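Long-range contacts in SusD homolog (Bacteroides ovatus, PDB 4F53), which probably binds mucin O-glycans at the cell surface as a SusD-family, TPR-like outer-membrane lipoprotein: residues A[305-310]-A[455-460]; A[311-316]-A[404-409]. All blocks are in the same frame, centred on the assembly; numbering follows the deposited sequence.

Contact 1. Residues A[305-310]-A[455-460]; sequences LRRGIL and PKLMPM. With GOL (glycerol), chain F.
Two irregular loops of the SusD-like fold, segment 305-310 ahead of strand 332-335 and segment 455-460 following helix 442-452, are joined here by two successive arginines that reach for backbone carbonyls. Arg306 NH2 donates to Pro459 O at 2.9 Å in a nearly straight bond (165°), with the oxygen at the guanidinium edge. One face of the same guanidinium carries the selenium of selenomethionine Met458, offset toward the rim. NE of Arg306 gives its hydrogen to a water that in turn donates to Arg307 O and Pro459 O, so Pro459 O is gripped twice. Arg307, bent at chi3 (-64°), turns its guanidinium toward Met458; NH2 makes a weak bond to Met458 O (2.9 Å). The main polar partner of Arg307 is Asp266, whose OD1 salt-bridges NE and whose OD2 accepts from Met458 N. Arg307 NH1 bonds to Ala57 O and to O3 of a glycerol (3.1 Å), probably from the crystallisation liquor. Selenomethionine Met460 lays its selenium 3.7 Å from Gly308 N and its CE 3.5 Å from Arg307 NH1. Arginine-to-carbonyl bonds thus cross-link two irregular loops beside helix 265-273, in a SusD-like fold of helices and long loops with little strand.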
ATOM      1  N   LEU A 305       8.850   6.626  15.646  1.00 31.38           N
ATOM      2  CA  LEU A 305       9.193   8.029  15.491  1.00 31.68           C
ATOM      3  C   LEU A 305       7.993   8.765  14.841  1.00 35.40           C
ATOM      4  O   LEU A 305       7.242   8.178  14.063  1.00 31.44           O
ATOM      5  CB  LEU A 305      10.466   8.103  14.620  1.00 31.35           C
ATOM      6  CG  LEU A 305      11.088   9.454  14.317  1.00 34.93           C
ATOM      7  CD1 LEU A 305      11.656  10.099  15.575  1.00 35.15           C
ATOM      8  CD2 LEU A 305      12.162   9.299  13.274  1.00 33.66           C
ATOM      9  N   ARG A 306       7.802  10.037  15.193  1.00 34.04           N
ATOM     10  CA  ARG A 306       6.738  10.848  14.638  1.00 34.36           C
ATOM     11  C   ARG A 306       6.959  11.033  13.122  1.00 37.48           C
ATOM     12  O   ARG A 306       8.091  11.307  12.687  1.00 37.06           O
ATOM     13  CB  ARG A 306       6.696  12.215  15.356  1.00 34.24           C
ATOM     14  CG  ARG A 306       5.534  13.128  14.953  1.00 37.00           C
ATOM     15  CD  ARG A 306       4.199  12.663  15.527  1.00 37.71           C
ATOM     16  NE  ARG A 306       3.100  13.486  15.026  1.00 35.65           N
ATOM     17  CZ  ARG A 306       2.654  14.581  15.626  1.00 47.27           C
ATOM     18  NH1 ARG A 306       3.185  14.980  16.778  1.00 41.41           N
ATOM     19  NH2 ARG A 306       1.686  15.292  15.079  1.00 35.29           N
ATOM     20  N   ARG A 307       5.893  10.829  12.326  1.00 32.87           N
ATOM     21  CA  ARG A 307       5.956  11.044  10.874  1.00 31.72           C
ATOM     22  C   ARG A 307       5.835  12.535  10.593  1.00 35.98           C
ATOM     23  O   ARG A 307       5.144  13.239  11.340  1.00 36.17           O
ATOM     24  CB  ARG A 307       4.847  10.280  10.138  1.00 27.09           C
ATOM     25  CG  ARG A 307       4.910   8.761  10.235  1.00 25.40           C
ATOM     26  CD  ARG A 307       3.687   8.124   9.577  1.00 33.66           C
ATOM     27  NE  ARG A 307       2.474   8.506  10.311  1.00 29.88           N
ATOM     28  CZ  ARG A 307       1.531   9.310   9.847  1.00 40.66           C
ATOM     29  NH1 ARG A 307       1.559   9.718   8.584  1.00 28.91           N
ATOM     30  NH2 ARG A 307       0.526   9.675  10.627  1.00 27.47           N
ATOM     31  N   GLY A 308       6.473  13.000   9.520  1.00 31.48           N
ATOM     32  CA  GLY A 308       6.386  14.393   9.121  1.00 32.23           C
ATOM     33  C   GLY A 308       7.258  15.368   9.883  1.00 37.32           C
ATOM     34  O   GLY A 308       6.948  16.561   9.913  1.00 38.05           O
ATOM     35  N   ILE A 309       8.352  14.894  10.492  1.00 34.50           N
ATOM     36  CA  ILE A 309       9.320  15.795  11.146  1.00 35.64           C
ATOM     37  C   ILE A 309      10.072  16.511  10.008  1.00 40.21           C
ATOM     38  O   ILE A 309      10.496  15.855   9.058  1.00 39.17           O
ATOM     39  CB  ILE A 309      10.274  15.054  12.125  1.00 37.33           C
ATOM     40  CG1 ILE A 309       9.499  14.421  13.312  1.00 36.66           C
ATOM     41  CG2 ILE A 309      11.402  15.993  12.603  1.00 35.90           C
ATOM     42  CD1 ILE A 309      10.317  13.377  14.136  1.00 31.03           C
ATOM     43  N   LEU A 310      10.155  17.839  10.053  1.00 39.65           N
ATOM     44  CA  LEU A 310      10.808  18.598   8.992  1.00 40.88           C
ATOM     45  C   LEU A 310      12.273  18.253   8.947  1.00 46.91           C
ATOM     46  O   LEU A 310      12.910  18.104   9.996  1.00 47.96           O
ATOM     47  CB  LEU A 310      10.624  20.125   9.190  1.00 42.18           C
ATOM     48  CG  LEU A 310      10.852  21.036   7.961  1.00 47.18           C
ATOM     49  CD1 LEU A 310       9.631  21.032   7.009  1.00 46.20           C
ATOM     50  CD2 LEU A 310      11.112  22.483   8.395  1.00 47.90           C
ATOM     51  N   PRO A 455      -7.084   3.691   9.424  1.00 26.96           N
ATOM     52  CA  PRO A 455      -7.195   4.044  10.861  1.00 26.61           C
ATOM     53  C   PRO A 455      -7.006   5.544  11.067  1.00 30.22           C
ATOM     54  O   PRO A 455      -6.461   6.235  10.190  1.00 27.96           O
ATOM     55  CB  PRO A 455      -6.033   3.247  11.499  1.00 27.62           C
ATOM     56  CG  PRO A 455      -4.983   3.296  10.424  1.00 31.89           C
ATOM     57  CD  PRO A 455      -5.752   3.108   9.119  1.00 26.81           C
ATOM     58  N   LYS A 456      -7.418   6.047  12.223  1.00 31.03           N
ATOM     59  CA  LYS A 456      -7.139   7.451  12.553  1.00 33.08           C
ATOM     60  C   LYS A 456      -5.613   7.585  12.738  1.00 37.33           C
ATOM     61  O   LYS A 456      -5.000   6.737  13.379  1.00 37.05           O
ATOM     62  CB  LYS A 456      -7.910   7.918  13.814  1.00 34.82           C
ATOM     63  CG  LYS A 456      -9.429   7.775  13.736  1.00 34.22           C
ATOM     64  CD  LYS A 456     -10.090   8.472  12.537  1.00 47.65           C
ATOM     65  CE  LYS A 456     -10.019   9.989  12.533  1.00 65.40           C
ATOM     66  NZ  LYS A 456     -10.821  10.599  13.627  1.00 86.78           N
ATOM     67  N   LEU A 457      -5.003   8.551  12.072  1.00 33.50           N
ATOM     68  CA  LEU A 457      -3.568   8.794  12.146  1.00 33.24           C
ATOM     69  C   LEU A 457      -3.290  10.177  12.722  1.00 38.43           C
ATOM     70  O   LEU A 457      -4.161  11.059  12.698  1.00 38.66           O
ATOM     71  CB  LEU A 457      -2.918   8.697  10.737  1.00 32.81           C
ATOM     72  CG  LEU A 457      -2.972   7.354   9.990  1.00 33.51           C
ATOM     73  CD1 LEU A 457      -2.493   7.535   8.562  1.00 31.43           C
ATOM     74  CD2 LEU A 457      -2.164   6.284  10.731  1.00 31.75           C
HETATM   75  N   MSE A 458      -2.078  10.372  13.250  1.00 33.28           N
HETATM   76  CA  MSE A 458      -1.676  11.689  13.719  1.00 32.46           C
HETATM   77  C   MSE A 458      -1.382  12.568  12.504  1.00 37.89           C
HETATM   78  O   MSE A 458      -0.918  12.047  11.484  1.00 37.26           O
HETATM   79  CB  MSE A 458      -0.443  11.588  14.625  1.00 33.24           C
HETATM   80  CG  MSE A 458      -0.815  11.313  16.058  1.00 38.77           C
HETATM   81 SE   MSE A 458       0.714  11.068  17.233  0.75 45.44          SE
HETATM   82  CE  MSE A 458       1.282   9.304  16.664  1.00 39.19           C
ATOM     83  N   PRO A 459      -1.631  13.887  12.538  1.00 35.21           N
ATOM     84  CA  PRO A 459      -1.212  14.697  11.394  1.00 34.97           C
ATOM     85  C   PRO A 459       0.324  14.781  11.348  1.00 38.28           C
ATOM     86  O   PRO A 459       1.000  14.529  12.367  1.00 38.14           O
ATOM     87  CB  PRO A 459      -1.856  16.048  11.683  1.00 38.12           C
ATOM     88  CG  PRO A 459      -1.901  16.123  13.172  1.00 43.02           C
ATOM     89  CD  PRO A 459      -2.177  14.726  13.633  1.00 37.57           C
HETATM   90  N   MSE A 460       0.879  15.132  10.186  1.00 33.29           N
HETATM   91  CA  MSE A 460       2.323  15.337  10.025  1.00 32.87           C
HETATM   92  C   MSE A 460       2.811  16.403  10.990  1.00 39.52           C
HETATM   93  O   MSE A 460       2.127  17.399  11.159  1.00 42.74           O
HETATM   94  CB  MSE A 460       2.669  15.711   8.569  1.00 33.87           C
HETATM   95  CG  MSE A 460       2.297  14.619   7.586  1.00 36.81           C
HETATM   96 SE   MSE A 460       3.137  12.905   7.928  0.75 39.77          SE
HETATM   97  CE  MSE A 460       2.602  12.027   6.217  1.00 33.34           C
TER
HETATM   98  C1  GOL F 604      -3.887  13.242   9.197  1.00 58.29           C
HETATM   99  O1  GOL F 604      -4.285  12.908  10.535  1.00 57.79           O
HETATM  100  C2  GOL F 604      -3.157  12.125   8.484  1.00 56.32           C
HETATM  101  O2  GOL F 604      -3.730  11.927   7.189  1.00 53.45           O
HETATM  102  C3  GOL F 604      -1.681  12.417   8.330  1.00 54.63           C
HETATM  103  O3  GOL F 604      -0.991  11.251   7.885  1.00 51.79           O
HETATM  104  O   HOH W   1       2.843  12.239  12.359  1.00 37.85           O

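Contact 2. Residues A[311-316]-A[404-409]; sequences QGQYNS and YDYSGA
Gln313 and Tyr404 meet just after Gly312, whose backbone angles call for glycine because a CB would jam against the preceding carbonyl oxygen. The carbonyl of Gln313 serves two tyrosines: its oxygen sits 3.3 Å above the plane of the Tyr404 ring, over the centre, and accepts a short hydrogen bond from Tyr406 OH (2.6 Å). Gln313 O itself lies at the edge of the Tyr406 ring, in its plane. The Gln313 side chain crosses Tyr404 at about a right angle, CG lying 3.8 Å from Tyr404 OH. Extended beyond CG, it carries its amide to two waters: one donates to both OE1 and Tyr406 OH, and the other accepts weakly from NE2 and is also hydrogen-bonded to Tyr404 OH. The Tyr314 side chain leaves the backbone away from the partner loop, and its OH bonds weakly to Asp64 O. Asn315 then closes the contact with a two-bond grip on one residue's backbone. Its OD1 accepts from Tyr404 N at 2.8 Å (158°), and its ND2 donates to Tyr404 O, also at 2.8 Å and almost straight (174°); the latter oxygen lies in the amide plane, though the donor stands above the carbonyl plane. With both amide atoms engaged, this buried side chain's rotation is fixed. Around Tyr406, an Asx turn (Ser407 N to Asp405 OD1), with Ser407 OG donating to the same oxygen, shapes the second loop. The contact lies at the surface, joining the loop between helix 288-291 and strand 332-335 to that between helices 379-383 and 423-438.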
ATOM      1  N   GLN A 311      12.807  18.112   7.724  1.00 44.10           N
ATOM      2  CA  GLN A 311      14.229  17.881   7.493  1.00 45.00           C
ATOM      3  C   GLN A 311      15.004  18.998   8.181  1.00 49.66           C
ATOM      4  O   GLN A 311      14.661  20.174   8.011  1.00 51.44           O
ATOM      5  CB  GLN A 311      14.523  17.832   5.983  1.00 46.32           C
ATOM      6  CG  GLN A 311      15.824  17.128   5.633  1.00 55.11           C
ATOM      7  CD  GLN A 311      15.800  15.623   5.777  1.00 52.97           C
ATOM      8  OE1 GLN A 311      14.753  14.986   5.913  1.00 45.19           O
ATOM      9  NE2 GLN A 311      16.984  15.020   5.780  1.00 38.78           N
ATOM     10  N   GLY A 312      15.954  18.607   9.028  1.00 45.45           N
ATOM     11  CA  GLY A 312      16.781  19.523   9.803  1.00 45.38           C
ATOM     12  C   GLY A 312      16.255  19.794  11.200  1.00 49.84           C
ATOM     13  O   GLY A 312      16.882  20.539  11.947  1.00 52.05           O
ATOM     14  N   GLN A 313      15.106  19.200  11.576  1.00 45.88           N
ATOM     15  CA  GLN A 313      14.468  19.448  12.878  1.00 45.26           C
ATOM     16  C   GLN A 313      14.252  18.171  13.681  1.00 46.36           C
ATOM     17  O   GLN A 313      13.276  18.054  14.422  1.00 45.13           O
ATOM     18  CB  GLN A 313      13.139  20.191  12.684  1.00 45.89           C
ATOM     19  CG  GLN A 313      13.364  21.606  12.169  1.00 53.49           C
ATOM     20  CD  GLN A 313      12.111  22.402  11.965  1.00 61.99           C
ATOM     21  OE1 GLN A 313      10.986  21.896  11.994  1.00 53.93           O
ATOM     22  NE2 GLN A 313      12.283  23.687  11.732  1.00 54.51           N
ATOM     23  N   TYR A 314      15.189  17.226  13.555  1.00 41.60           N
ATOM     24  CA  TYR A 314      15.154  15.956  14.281  1.00 39.32           C
ATOM     25  C   TYR A 314      15.960  16.029  15.540  1.00 43.98           C
ATOM     26  O   TYR A 314      17.035  16.646  15.546  1.00 41.94           O
ATOM     27  CB  TYR A 314      15.755  14.839  13.425  1.00 38.41           C
ATOM     28  CG  TYR A 314      14.868  14.342  12.314  1.00 38.26           C
ATOM     29  CD1 TYR A 314      14.894  14.941  11.052  1.00 40.98           C
ATOM     30  CD2 TYR A 314      14.044  13.241  12.497  1.00 36.67           C
ATOM     31  CE1 TYR A 314      14.073  14.484  10.021  1.00 40.17           C
ATOM     32  CE2 TYR A 314      13.225  12.774  11.476  1.00 36.50           C
ATOM     33  CZ  TYR A 314      13.249  13.395  10.239  1.00 40.39           C
ATOM     34  OH  TYR A 314      12.474  12.917   9.234  1.00 38.31           O
ATOM     35  N   ASN A 315      15.502  15.325  16.589  1.00 41.99           N
ATOM     36  CA  ASN A 315      16.322  15.156  17.788  1.00 42.69           C
ATOM     37  C   ASN A 315      17.474  14.227  17.363  1.00 45.97           C
ATOM     38  O   ASN A 315      17.220  13.306  16.574  1.00 45.61           O
ATOM     39  CB  ASN A 315      15.483  14.566  18.918  1.00 42.66           C
ATOM     40  CG  ASN A 315      14.675  15.579  19.685  1.00 55.03           C
ATOM     41  OD1 ASN A 315      15.105  16.712  19.929  1.00 48.57           O
ATOM     42  ND2 ASN A 315      13.512  15.161  20.141  1.00 43.35           N
ATOM     43  N   SER A 316      18.721  14.493  17.784  1.00 43.76           N
ATOM     44  CA  SER A 316      19.893  13.698  17.347  1.00 43.51           C
ATOM     45  C   SER A 316      19.827  12.194  17.697  1.00 46.60           C
ATOM     46  O   SER A 316      20.590  11.425  17.110  1.00 46.96           O
ATOM     47  CB  SER A 316      21.197  14.280  17.889  1.00 44.28           C
ATOM     48  OG  SER A 316      21.257  14.170  19.300  1.00 50.97           O
ATOM     49  N   TYR A 404      13.582  18.964  20.586  1.00 51.94           N
ATOM     50  CA  TYR A 404      12.216  18.834  20.119  1.00 49.55           C
ATOM     51  C   TYR A 404      11.363  17.850  20.917  1.00 53.56           C
ATOM     52  O   TYR A 404      11.872  16.931  21.550  1.00 53.56           O
ATOM     53  CB  TYR A 404      12.229  18.441  18.636  1.00 48.11           C
ATOM     54  CG  TYR A 404      13.071  19.356  17.766  1.00 49.10           C
ATOM     55  CD1 TYR A 404      12.543  20.533  17.240  1.00 52.13           C
ATOM     56  CD2 TYR A 404      14.395  19.047  17.468  1.00 49.24           C
ATOM     57  CE1 TYR A 404      13.315  21.388  16.445  1.00 52.87           C
ATOM     58  CE2 TYR A 404      15.174  19.889  16.670  1.00 50.69           C
ATOM     59  CZ  TYR A 404      14.627  21.054  16.153  1.00 56.23           C
ATOM     60  OH  TYR A 404      15.378  21.873  15.347  1.00 58.20           O
ATOM     61  N   ASP A 405      10.049  18.078  20.884  1.00 50.36           N
ATOM     62  CA  ASP A 405       9.029  17.242  21.513  1.00 49.04           C
ATOM     63  C   ASP A 405       7.935  16.978  20.471  1.00 51.08           C
ATOM     64  O   ASP A 405       7.114  17.860  20.196  1.00 52.42           O
ATOM     65  CB  ASP A 405       8.460  17.902  22.789  1.00 51.93           C
ATOM     66  CG  ASP A 405       7.311  17.131  23.424  1.00 60.12           C
ATOM     67  OD1 ASP A 405       7.215  15.908  23.186  1.00 60.78           O
ATOM     68  OD2 ASP A 405       6.520  17.746  24.178  1.00 67.58           O
ATOM     69  N   TYR A 406       7.934  15.769  19.884  1.00 43.64           N
ATOM     70  CA  TYR A 406       6.984  15.423  18.842  1.00 40.44           C
ATOM     71  C   TYR A 406       5.815  14.586  19.370  1.00 41.42           C
ATOM     72  O   TYR A 406       5.136  13.922  18.597  1.00 38.33           O
ATOM     73  CB  TYR A 406       7.707  14.752  17.664  1.00 39.95           C
ATOM     74  CG  TYR A 406       8.536  15.752  16.887  1.00 41.57           C
ATOM     75  CD1 TYR A 406       7.935  16.818  16.224  1.00 43.38           C
ATOM     76  CD2 TYR A 406       9.926  15.685  16.883  1.00 42.20           C
ATOM     77  CE1 TYR A 406       8.694  17.780  15.557  1.00 44.27           C
ATOM     78  CE2 TYR A 406      10.694  16.612  16.176  1.00 43.60           C
ATOM     79  CZ  TYR A 406      10.072  17.672  15.534  1.00 51.18           C
ATOM     80  OH  TYR A 406      10.803  18.596  14.825  1.00 49.64           O
ATOM     81  N   SER A 407       5.505  14.729  20.670  1.00 39.90           N
ATOM     82  CA  SER A 407       4.345  14.100  21.308  1.00 39.48           C
ATOM     83  C   SER A 407       3.045  14.550  20.607  1.00 44.72           C
ATOM     84  O   SER A 407       2.961  15.669  20.093  1.00 46.75           O
ATOM     85  CB  SER A 407       4.282  14.477  22.788  1.00 41.80           C
ATOM     86  OG  SER A 407       5.460  14.131  23.501  1.00 49.35           O
ATOM     87  N   GLY A 408       2.050  13.687  20.606  1.00 38.69           N
ATOM     88  CA  GLY A 408       0.758  13.979  20.008  1.00 37.28           C
ATOM     89  C   GLY A 408      -0.252  12.943  20.434  1.00 42.08           C
ATOM     90  O   GLY A 408       0.028  12.140  21.327  1.00 41.19           O
ATOM     91  N   ALA A 409      -1.443  12.954  19.823  1.00 39.78           N
ATOM     92  CA  ALA A 409      -2.454  11.981  20.203  1.00 39.33           C
ATOM     93  C   ALA A 409      -3.314  11.582  19.044  1.00 42.73           C
ATOM     94  O   ALA A 409      -3.677  12.432  18.231  1.00 43.46           O
ATOM     95  CB  ALA A 409      -3.326  12.530  21.316  1.00 41.01           C
TER
HETATM   96  O   HOH W   2       9.499  19.404  12.486  1.00 40.22           O
HETATM   97  O   HOH W   3      14.492  24.450  13.718  1.00 72.82           O

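Overall arrangement
The two contacts follow one another along the 305-316 loop, so that it is held first by 455-460 and then by 404-409. Their centres lie 11 Å apart on the same side of the chain's centre, contact 1 about 17 Å and contact 2 about 26 Å from it. Arg306 joins them directly: while NH2 serves contact 1, NH1 probably bonds to Tyr406 O at 2.9 Å. Ile309 CG2 also packs 3.5 Å from Tyr406 OH. Three separate loops are thereby tied together, from a partly buried layer out to the surface. The glycerol touches contact 1 and also bonds to Tyr449, but it does not by itself identify a glycan site.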